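Local structure of pyrrolidone-carboxylate peptidase (Deinococcus radiodurans R1, 5Z48) at residues L82-V87 with G135-S140; D110-Y115 with V149-L154. The protein removes N-terminal pyroglutamyl (5-oxoprolyl) groups from polypeptides as a homotetrameric thiol peptidase of the C15 family. One frame throughout, in Å; residues are numbered along the deposited sequence.

Interaction 1: L82-V87 with G135-S140; sequences LERVGV and GDISNS
Leu82 and Glu83 pair in parallel with Ile137 and Ser138. The backbone bonds alternate as in a parallel sheet. Leu82 N gives a hydrogen bond to Asp136 O at 2.9 Å, and Ser138 N gives one to Leu82 O at 2.7 Å. Arg84 N then bonds to Ser138 O at 2.8 Å. CA-H...O contacts from Ile137 to Leu82 O and from Glu83 to Ser138 O lie between these bonds.

The side-chain polar contacts fall into two groups. Glu83 bends at chi2 (-60°), and this brings OE1 within 2.8 Å of Ser138 OG. The other oxygen, OE2, bonds to His171 and makes a salt bridge to Arg77. Glu83 and His171 are active-site residues by similarity, consistent with a Cys-His-Glu triad.

Arg84 and Asn139 run side by side, their guanidinium and amide planes 30° apart. Arg84 NE bonds to Asn139 OD1 at 2.8 Å, with the oxygen in the guanidinium plane. A water accepts from both Arg84 NH2 and Asn139 ND2, which ties the two groups together a second time. Arg84 also forms a salt bridge to Asp104 of the second subunit. With an alanine here, that aspartate and Asn139 OD1 would probably lose their mate, and the amide would be freer to turn.

Two methyl groups pack on polar atoms. Ile137 CG2 comes obliquely to the guanidinium, 3.8 Å from Arg84 NH2, and Val85 CG1 lies 3.4 Å from Asn139 O.

Strand 135-138 lies beside strand 80-90 in the mixed sheet. Helix 121-130 packs on Leu82, Arg84 and Ile137. Strand 114-116 adjoins Val85, and Phe169 of strand 167-172 bonds to the backbone of Glu83.

Interaction 2: D110-Y115 with V149-L154; sequences DAPAAY and VLYHAL
This contact joins helix 145-159, which carries Cys146 of the active site (by similarity) near its start, to the loop that leads into strand 114-116. Tyr151 reaches from the helix to that loop. Its CG is anti to the backbone N (chi1 -178°), and the ring extends until OH meets Pro112 O. The hydroxyl gives a hydrogen bond of 2.6 Å to this carbonyl, in its plane and on a lone pair. Ala111 CB touches the same hydroxyl at 3.3 Å. Ala114 CA comes up to the ring edge, 4.0 Å from CE2 of Tyr151.

The two tyrosines form a T-shaped (edge-to-face) pair. The edge of Tyr115 is turned to the face of Tyr151, with the planes at 73° and the centroids 5.2 Å apart. Tyr115 CD1 stands 3.6 Å from Tyr151 CE2, toward the rim of the ring.

Leu154, one helical turn on, packs against the root of Tyr115. Its CD1 is 3.6 Å from Tyr115 CB, and its backbone carbonyl lies over one face of the Tyr115 ring. The hydroxyl of Tyr115 bonds to His155 of the same helix.

Each tyrosine is thus fixed by both its ring and its hydroxyl. Tyr151 ties the helix to the loop, and Tyr115 ties the strand to the helix, so polar anchors at the OH ends complement the apolar ring packing.

Interactions 1 and 2 meet on neighbouring strands of one sheet; their centres are 14 Å apart. Gly86 O, from 82-87, lies 2.9 Å from Tyr115 N, a probable hydrogen bond. The same oxygen packs 3.5 Å from Tyr151 CD2, so strand 80-90 touches both parts of interaction 2. Val85 CG2 is also 3.6 Å from Tyr115 O. Interaction 1 contains Glu83, about 3 Å from His171 and about 7 Å from Cys146 between side chains. In interaction 2 the Tyr151 side chain is about 10 Å from that of Cys146 and about 12 Å from the bound pyroglutamic acid, but Leu150 of the same helix touches Glu83. Both contacts also reach the second subunit.

Interaction 1: L82-V87 with G135-S140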
loop_
_atom_site.group_PDB
_atom_site.type_symbol
_atom_site.label_atom_id
_atom_site.label_comp_id
_atom_site.label_asym_id
_atom_site.label_seq_id
_atom_site.Cartn_x
_atom_site.Cartn_y
_atom_site.Cartn_z
ATOM N N LEU B 82 18.977 1.551 2.799
ATOM C CA LEU B 82 20.049 2.029 3.680
ATOM C C LEU B 82 19.480 3.102 4.599
ATOM O O LEU B 82 18.886 4.087 4.116
ATOM C CB LEU B 82 21.201 2.629 2.865
ATOM C CG LEU B 82 21.887 1.722 1.885
ATOM C CD1 LEU B 82 22.779 2.599 1.011
ATOM C CD2 LEU B 82 22.697 0.657 2.642
ATOM N N GLU B 83 19.670 2.939 5.929
ATOM C CA GLU B 83 19.135 3.895 6.900
ATOM C C GLU B 83 20.006 5.130 6.985
ATOM O O GLU B 83 21.225 5.044 7.216
ATOM C CB GLU B 83 19.017 3.247 8.297
ATOM C CG GLU B 83 18.021 2.092 8.291
ATOM C CD GLU B 83 16.606 2.470 7.887
ATOM O OE1 GLU B 83 16.255 3.687 7.860
ATOM O OE2 GLU B 83 15.843 1.516 7.538
ATOM N N ARG B 84 19.387 6.305 6.822
ATOM C CA ARG B 84 20.155 7.534 6.925
ATOM C C ARG B 84 20.469 7.903 8.351
ATOM O O ARG B 84 21.481 8.568 8.593
ATOM C CB ARG B 84 19.392 8.678 6.237
ATOM C CG ARG B 84 20.251 9.958 6.129
ATOM C CD ARG B 84 19.468 11.161 5.543
ATOM N NE ARG B 84 18.998 10.919 4.174
ATOM C CZ ARG B 84 19.680 11.246 3.075
ATOM N NH1 ARG B 84 20.923 11.753 3.167
ATOM N NH2 ARG B 84 19.114 11.075 1.872
ATOM N N VAL B 85 19.586 7.569 9.295
ATOM C CA VAL B 85 19.660 8.166 10.634
ATOM C C VAL B 85 19.192 7.168 11.687
ATOM O O VAL B 85 18.182 6.471 11.524
ATOM C CB VAL B 85 18.874 9.495 10.666
ATOM C CG1 VAL B 85 17.415 9.254 10.313
ATOM C CG2 VAL B 85 19.037 10.188 12.006
ATOM N N GLY B 86 19.946 7.118 12.782
ATOM C CA GLY B 86 19.534 6.391 13.978
ATOM C C GLY B 86 19.088 7.396 15.027
ATOM O O GLY B 86 19.821 8.317 15.361
ATOM N N VAL B 87 17.872 7.204 15.551
ATOM C CA VAL B 87 17.259 8.153 16.483
ATOM C C VAL B 87 17.352 7.610 17.907
ATOM O O VAL B 87 17.177 6.408 18.140
ATOM C CB VAL B 87 15.794 8.404 16.083
ATOM C CG1 VAL B 87 15.071 9.254 17.120
ATOM C CG2 VAL B 87 15.715 9.061 14.700
ATOM N N GLY B 135 17.106 -0.385 -5.017
ATOM C CA GLY B 135 17.243 -0.042 -3.602
ATOM C C GLY B 135 17.225 1.454 -3.394
ATOM O O GLY B 135 17.185 2.235 -4.352
ATOM N N ASP B 136 17.221 1.864 -2.127
ATOM C CA ASP B 136 17.091 3.305 -1.854
ATOM C C ASP B 136 17.544 3.583 -0.428
ATOM O O ASP B 136 17.855 2.680 0.336
ATOM C CB ASP B 136 15.667 3.800 -2.068
ATOM C CG ASP B 136 15.618 5.274 -2.527
ATOM O OD1 ASP B 136 16.626 6.011 -2.399
ATOM O OD2 ASP B 136 14.548 5.695 -3.016
ATOM N N ILE B 137 17.605 4.866 -0.095
ATOM C CA ILE B 137 17.832 5.337 1.276
ATOM C C ILE B 137 16.471 5.437 1.981
ATOM O O ILE B 137 15.458 5.878 1.384
ATOM C CB ILE B 137 18.550 6.705 1.243
ATOM C CG1 ILE B 137 20.013 6.521 0.724
ATOM C CG2 ILE B 137 18.553 7.356 2.629
ATOM C CD1 ILE B 137 20.595 7.850 0.203
ATOM N N SER B 138 16.454 5.009 3.247
ATOM C CA SER B 138 15.322 5.169 4.155
ATOM C C SER B 138 15.682 6.211 5.195
ATOM O O SER B 138 16.806 6.218 5.705
ATOM C CB SER B 138 15.024 3.835 4.850
ATOM O OG SER B 138 14.193 3.989 5.999
ATOM N N ASN B 139 14.703 7.046 5.553
ATOM C CA ASN B 139 14.960 8.107 6.518
ATOM C C ASN B 139 14.334 7.832 7.877
ATOM O O ASN B 139 14.413 8.688 8.773
ATOM C CB ASN B 139 14.482 9.425 5.925
ATOM C CG ASN B 139 15.315 9.798 4.726
ATOM O OD1 ASN B 139 16.539 9.696 4.811
ATOM N ND2 ASN B 139 14.691 10.201 3.633
ATOM N N SER B 140 13.793 6.639 8.084
ATOM C CA SER B 140 13.490 6.146 9.430
ATOM C C SER B 140 13.702 4.643 9.491
ATOM O O SER B 140 13.162 3.909 8.649
ATOM C CB SER B 140 12.064 6.465 9.867
ATOM O OG SER B 140 11.780 5.775 11.109
HETATM O O HOH W 1 16.359 10.493 1.209
#

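Interaction 2: D110-Y115 with V149-L154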
loop_
_atom_site.group_PDB
_atom_site.type_symbol
_atom_site.label_atom_id
_atom_site.label_comp_id
_atom_site.label_asym_id
_atom_site.label_seq_id
_atom_site.Cartn_x
_atom_site.Cartn_y
_atom_site.Cartn_z
ATOM N N ASP B 110 21.743 12.554 28.086
ATOM C CA ASP B 110 22.779 13.542 27.768
ATOM C C ASP B 110 23.571 13.177 26.521
ATOM O O ASP B 110 24.788 13.319 26.490
ATOM C CB ASP B 110 23.731 13.764 28.946
ATOM C CG ASP B 110 23.007 14.130 30.206
ATOM O OD1 ASP B 110 22.072 14.956 30.114
ATOM O OD2 ASP B 110 23.360 13.594 31.282
ATOM N N ALA B 111 22.907 12.613 25.523
ATOM C CA ALA B 111 23.530 12.284 24.250
ATOM C C ALA B 111 22.711 12.893 23.121
ATOM O O ALA B 111 21.577 13.343 23.342
ATOM C CB ALA B 111 23.650 10.756 24.078
ATOM N N PRO B 112 23.243 12.909 21.886
ATOM C CA PRO B 112 22.496 13.537 20.781
ATOM C C PRO B 112 21.152 12.875 20.523
ATOM O O PRO B 112 20.964 11.669 20.713
ATOM C CB PRO B 112 23.425 13.360 19.567
ATOM C CG PRO B 112 24.847 13.332 20.211
ATOM C CD PRO B 112 24.610 12.519 21.456
ATOM N N ALA B 113 20.223 13.684 19.996
ATOM C CA ALA B 113 18.930 13.152 19.578
ATOM C C ALA B 113 19.056 12.085 18.502
ATOM O O ALA B 113 18.195 11.192 18.399
ATOM C CB ALA B 113 18.048 14.296 19.072
ATOM N N ALA B 114 20.091 12.174 17.659
ATOM C CA ALA B 114 20.271 11.229 16.579
ATOM C C ALA B 114 21.731 11.223 16.140
ATOM O O ALA B 114 22.499 12.141 16.442
ATOM C CB ALA B 114 19.382 11.587 15.391
ATOM N N TYR B 115 22.089 10.167 15.385
ATOM C CA TYR B 115 23.349 10.102 14.645
ATOM C C TYR B 115 23.058 9.799 13.181
ATOM O O TYR B 115 22.276 8.889 12.884
ATOM C CB TYR B 115 24.276 9.002 15.229
ATOM C CG TYR B 115 24.932 9.368 16.510
ATOM C CD1 TYR B 115 24.331 9.106 17.765
ATOM C CD2 TYR B 115 26.193 9.959 16.515
ATOM C CE1 TYR B 115 24.967 9.423 18.951
ATOM C CE2 TYR B 115 26.842 10.279 17.702
ATOM C CZ TYR B 115 26.226 10.018 18.927
ATOM O OH TYR B 115 26.891 10.346 20.068
ATOM N N VAL B 149 20.322 -0.466 17.580
ATOM C CA VAL B 149 21.734 -0.843 17.423
ATOM C C VAL B 149 22.454 0.128 16.497
ATOM O O VAL B 149 23.671 0.353 16.653
ATOM C CB VAL B 149 21.922 -2.311 16.979
ATOM C CG1 VAL B 149 21.452 -3.312 18.054
ATOM C CG2 VAL B 149 21.278 -2.629 15.609
ATOM N N LEU B 150 21.724 0.768 15.576
ATOM C CA LEU B 150 22.323 1.768 14.704
ATOM C C LEU B 150 22.776 2.960 15.526
ATOM O O LEU B 150 23.940 3.367 15.461
ATOM C CB LEU B 150 21.314 2.198 13.629
ATOM C CG LEU B 150 21.790 3.303 12.695
ATOM C CD1 LEU B 150 23.104 2.918 11.972
ATOM C CD2 LEU B 150 20.709 3.700 11.701
ATOM N N TYR B 151 21.868 3.491 16.364
ATOM C CA TYR B 151 22.235 4.577 17.268
ATOM C C TYR B 151 23.357 4.135 18.201
ATOM O O TYR B 151 24.331 4.877 18.419
ATOM C CB TYR B 151 20.997 5.036 18.057
ATOM C CG TYR B 151 21.268 6.195 18.978
ATOM C CD1 TYR B 151 21.838 6.010 20.240
ATOM C CD2 TYR B 151 20.952 7.501 18.595
ATOM C CE1 TYR B 151 22.127 7.086 21.076
ATOM C CE2 TYR B 151 21.198 8.594 19.426
ATOM C CZ TYR B 151 21.799 8.388 20.667
ATOM O OH TYR B 151 22.079 9.452 21.500
ATOM N N HIS B 152 23.214 2.950 18.800
ATOM C CA HIS B 152 24.217 2.461 19.751
ATOM C C HIS B 152 25.610 2.406 19.122
ATOM O O HIS B 152 26.601 2.846 19.738
ATOM C CB HIS B 152 23.790 1.082 20.238
ATOM C CG HIS B 152 24.743 0.462 21.192
ATOM N ND1 HIS B 152 24.592 0.562 22.561
ATOM C CD2 HIS B 152 25.860 -0.274 20.984
ATOM C CE1 HIS B 152 25.579 -0.093 23.155
ATOM N NE2 HIS B 152 26.374 -0.586 22.219
ATOM N N ALA B 153 25.718 1.856 17.913
ATOM C CA ALA B 153 27.038 1.720 17.297
ATOM C C ALA B 153 27.626 3.085 16.950
ATOM O O ALA B 153 28.829 3.320 17.175
ATOM C CB ALA B 153 26.933 0.839 16.049
ATOM N N LEU B 154 26.819 3.992 16.385
ATOM C CA LEU B 154 27.356 5.298 16.006
ATOM C C LEU B 154 27.823 6.065 17.236
ATOM O O LEU B 154 28.878 6.708 17.214
ATOM C CB LEU B 154 26.300 6.072 15.204
ATOM C CG LEU B 154 26.050 5.518 13.809
ATOM C CD1 LEU B 154 24.732 6.094 13.231
ATOM C CD2 LEU B 154 27.220 5.866 12.860
#